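Local coordinates for La protein (Trypanosoma brucei, PDB 1S29) that probably binds RNA, the present chain being its N-terminal La motif, a winged helix-turn-helix domain that recognises RNA through a conserved aromatic patch, at residues Val45-Leu50 / Glu65-Ile70. Numbering follows the deposited sequence.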
ATOM      1  N   VAL A  45       4.791   6.476   1.629  1.00  5.24           N
ATOM      2  CA  VAL A  45       4.744   6.288   0.178  1.00  5.01           C
ATOM      3  C   VAL A  45       3.319   6.626  -0.260  1.00  4.61           C
ATOM      4  O   VAL A  45       2.361   6.138   0.334  1.00  5.12           O
ATOM      5  CB  VAL A  45       5.046   4.821  -0.207  1.00  4.79           C
ATOM      6  CG1 VAL A  45       4.878   4.643  -1.712  1.00  6.49           C
ATOM      7  CG2 VAL A  45       6.468   4.447   0.212  1.00  4.34           C
ATOM      8  N   SER A  46       3.171   7.464  -1.285  1.00  4.76           N
ATOM      9  CA  SER A  46       1.835   7.851  -1.734  1.00  5.05           C
ATOM     10  C   SER A  46       1.053   6.677  -2.304  1.00  6.70           C
ATOM     11  O   SER A  46       1.617   5.805  -2.965  1.00  6.45           O
ATOM     12  CB  SER A  46       1.912   8.971  -2.775  1.00  7.20           C
ATOM     13  OG  SER A  46       2.418   8.508  -4.027  1.00  6.42           O
ATOM     14  N   LEU A  47      -0.250   6.661  -2.037  1.00  7.02           N
ATOM     15  CA  LEU A  47      -1.091   5.590  -2.537  1.00  6.36           C
ATOM     16  C   LEU A  47      -1.153   5.667  -4.065  1.00  6.26           C
ATOM     17  O   LEU A  47      -1.362   4.651  -4.725  1.00  5.82           O
ATOM     18  CB  LEU A  47      -2.496   5.664  -1.913  1.00  8.04           C
ATOM     19  CG  LEU A  47      -2.591   5.520  -0.386  1.00 10.21           C
ATOM     20  CD1 LEU A  47      -4.055   5.402   0.024  1.00 11.03           C
ATOM     21  CD2 LEU A  47      -1.825   4.297   0.078  1.00 11.81           C
ATOM     22  N   GLU A  48      -0.958   6.853  -4.644  1.00  6.03           N
ATOM     23  CA  GLU A  48      -0.985   6.916  -6.100  1.00  7.11           C
ATOM     24  C   GLU A  48       0.202   6.140  -6.666  1.00  6.57           C
ATOM     25  O   GLU A  48       0.129   5.616  -7.772  1.00  6.34           O
ATOM     26  CB  GLU A  48      -0.988   8.365  -6.623  1.00  9.49           C
ATOM     27  CG  GLU A  48       0.169   9.237  -6.190  1.00 10.31           C
ATOM     28  CD  GLU A  48       0.118  10.620  -6.835  1.00 11.79           C
ATOM     29  OE1 GLU A  48      -0.996  11.157  -7.022  1.00 13.38           O
ATOM     30  OE2 GLU A  48       1.190  11.175  -7.148  1.00 11.47           O
ATOM     31  N   THR A  49       1.293   6.062  -5.907  1.00  7.42           N
ATOM     32  CA  THR A  49       2.450   5.314  -6.365  1.00  6.33           C
ATOM     33  C   THR A  49       2.093   3.839  -6.326  1.00  7.20           C
ATOM     34  O   THR A  49       2.451   3.083  -7.231  1.00  8.54           O
ATOM     35  CB  THR A  49       3.670   5.531  -5.469  1.00  6.50           C
ATOM     36  OG1 THR A  49       4.109   6.884  -5.602  1.00  6.73           O
ATOM     37  CG2 THR A  49       4.805   4.600  -5.889  1.00  7.14           C
ATOM     38  N   LEU A  50       1.395   3.434  -5.270  1.00  6.52           N
ATOM     39  CA  LEU A  50       1.003   2.034  -5.138  1.00  6.79           C
ATOM     40  C   LEU A  50       0.106   1.592  -6.292  1.00  7.52           C
ATOM     41  O   LEU A  50       0.166   0.446  -6.735  1.00  7.31           O
ATOM     42  CB  LEU A  50       0.303   1.800  -3.800  1.00  8.76           C
ATOM     43  CG  LEU A  50       1.194   2.008  -2.572  1.00 12.54           C
ATOM     44  CD1 LEU A  50       0.502   1.410  -1.358  1.00 13.85           C
ATOM     45  CD2 LEU A  50       2.551   1.357  -2.775  1.00 14.60           C
ATOM     46  N   GLU A  65     -10.246   3.249  -2.748  1.00 10.03           N
ATOM     47  CA  GLU A  65     -10.503   1.841  -2.477  1.00  9.68           C
ATOM     48  C   GLU A  65      -9.268   1.255  -1.790  1.00  8.80           C
ATOM     49  O   GLU A  65      -9.371   0.366  -0.943  1.00  8.19           O
ATOM     50  CB  GLU A  65     -10.804   1.089  -3.777  1.00 10.41           C
ATOM     51  CG  GLU A  65     -12.054   1.583  -4.499  1.00 11.92           C
ATOM     52  CD  GLU A  65     -12.449   0.703  -5.674  1.00 14.20           C
ATOM     53  OE1 GLU A  65     -11.550   0.294  -6.434  1.00 14.68           O
ATOM     54  OE2 GLU A  65     -13.658   0.437  -5.842  1.00 13.95           O
ATOM     55  N   VAL A  66      -8.096   1.771  -2.145  1.00  8.18           N
ATOM     56  CA  VAL A  66      -6.866   1.293  -1.535  1.00  7.79           C
ATOM     57  C   VAL A  66      -6.861   1.666  -0.054  1.00  8.58           C
ATOM     58  O   VAL A  66      -6.383   0.905   0.773  1.00  8.04           O
ATOM     59  CB  VAL A  66      -5.620   1.888  -2.233  1.00  8.44           C
ATOM     60  CG1 VAL A  66      -4.351   1.388  -1.560  1.00  9.07           C
ATOM     61  CG2 VAL A  66      -5.615   1.489  -3.697  1.00  8.92           C
ATOM     62  N   VAL A  67      -7.416   2.828   0.281  1.00  8.48           N
ATOM     63  CA  VAL A  67      -7.469   3.254   1.678  1.00  9.96           C
ATOM     64  C   VAL A  67      -8.306   2.267   2.497  1.00  9.64           C
ATOM     65  O   VAL A  67      -7.902   1.843   3.587  1.00  9.82           O
ATOM     66  CB  VAL A  67      -8.089   4.672   1.820  1.00 10.39           C
ATOM     67  CG1 VAL A  67      -8.315   5.003   3.284  1.00 13.07           C
ATOM     68  CG2 VAL A  67      -7.177   5.705   1.200  1.00 11.41           C
ATOM     69  N   GLU A  68      -9.466   1.888   1.967  1.00 10.73           N
ATOM     70  CA  GLU A  68     -10.348   0.955   2.664  1.00 11.13           C
ATOM     71  C   GLU A  68      -9.710  -0.424   2.798  1.00 11.04           C
ATOM     72  O   GLU A  68      -9.851  -1.096   3.824  1.00 13.12           O
ATOM     73  CB  GLU A  68     -11.678   0.838   1.919  1.00 12.88           C
ATOM     74  CG  GLU A  68     -12.388   2.163   1.768  1.00 13.65           C
ATOM     75  CD  GLU A  68     -12.550   2.880   3.093  1.00 15.29           C
ATOM     76  OE1 GLU A  68     -12.154   4.063   3.175  1.00 17.04           O
ATOM     77  OE2 GLU A  68     -13.071   2.263   4.049  1.00 17.20           O
ATOM     78  N   ALA A  69      -9.008  -0.843   1.757  1.00 10.45           N
ATOM     79  CA  ALA A  69      -8.351  -2.138   1.770  1.00  9.69           C
ATOM     80  C   ALA A  69      -7.213  -2.191   2.784  1.00 10.50           C
ATOM     81  O   ALA A  69      -7.004  -3.205   3.446  1.00  9.90           O
ATOM     82  CB  ALA A  69      -7.812  -2.455   0.376  1.00 10.16           C
ATOM     83  N   ILE A  70      -6.482  -1.088   2.902  1.00 11.39           N
ATOM     84  CA  ILE A  70      -5.339  -1.017   3.800  1.00 12.07           C
ATOM     85  C   ILE A  70      -5.638  -0.809   5.279  1.00 11.77           C
ATOM     86  O   ILE A  70      -4.979  -1.400   6.125  1.00 12.47           O
ATOM     87  CB  ILE A  70      -4.415   0.163   3.445  1.00 11.56           C
ATOM     88  CG1 ILE A  70      -3.885   0.013   2.017  1.00 14.39           C
ATOM     89  CG2 ILE A  70      -3.269   0.259   4.440  1.00 14.20           C
ATOM     90  CD1 ILE A  70      -3.165   1.240   1.502  1.00 12.49           C
TER
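Leu-47 meets Val-66, Val-67 and Ile-70 of the helix 63-70, and the closest approaches across the two segments are all between methyl groups. CD1 of Leu-47 presses on CG2 of Val-67 at 3.3 Å, tighter than ordinary van der Waals spacing, with the two side chains crossing at about a right angle. CD2 of Leu-47 makes the closest approach to Ile-70, lying 3.6 Å from its CD1, and is 4.2 Å from CG1 of Val-66, which lies near both leucine methyls; here the leucine and each partner run side by side, pointing opposite ways. The Val-66 contact follows from its chi1 of 179°, which sets CG1 anti to the backbone N and on the side of Leu-47. Together the segments bury 171 Å², and the CA atoms of Leu-47 and Val-66 are 7.3 Å apart.

Within the winged helix-turn-helix domain, this packing joins the start of helix 47-50, directly after the edge strand 45-46, to helix 63-70. Val-85 on strand 84-87 is touched by Leu-47, Leu-50 and Ile-70, tying both helices to the central strand of the antiparallel sheet.

Polar bonds act inside each segment instead. Ser-46 is the N-cap of helix 47-50: its OG accepts from the backbone N of Thr-49 at 3.3 Å, a bent bond with an N-H...O angle of 137°, while its carbonyl O takes the same N at 3.0 Å. Within helix 63-70, the backbone N of Ile-70 donates to O of Val-66 at 2.9 Å, holding these two contact residues one helical turn apart.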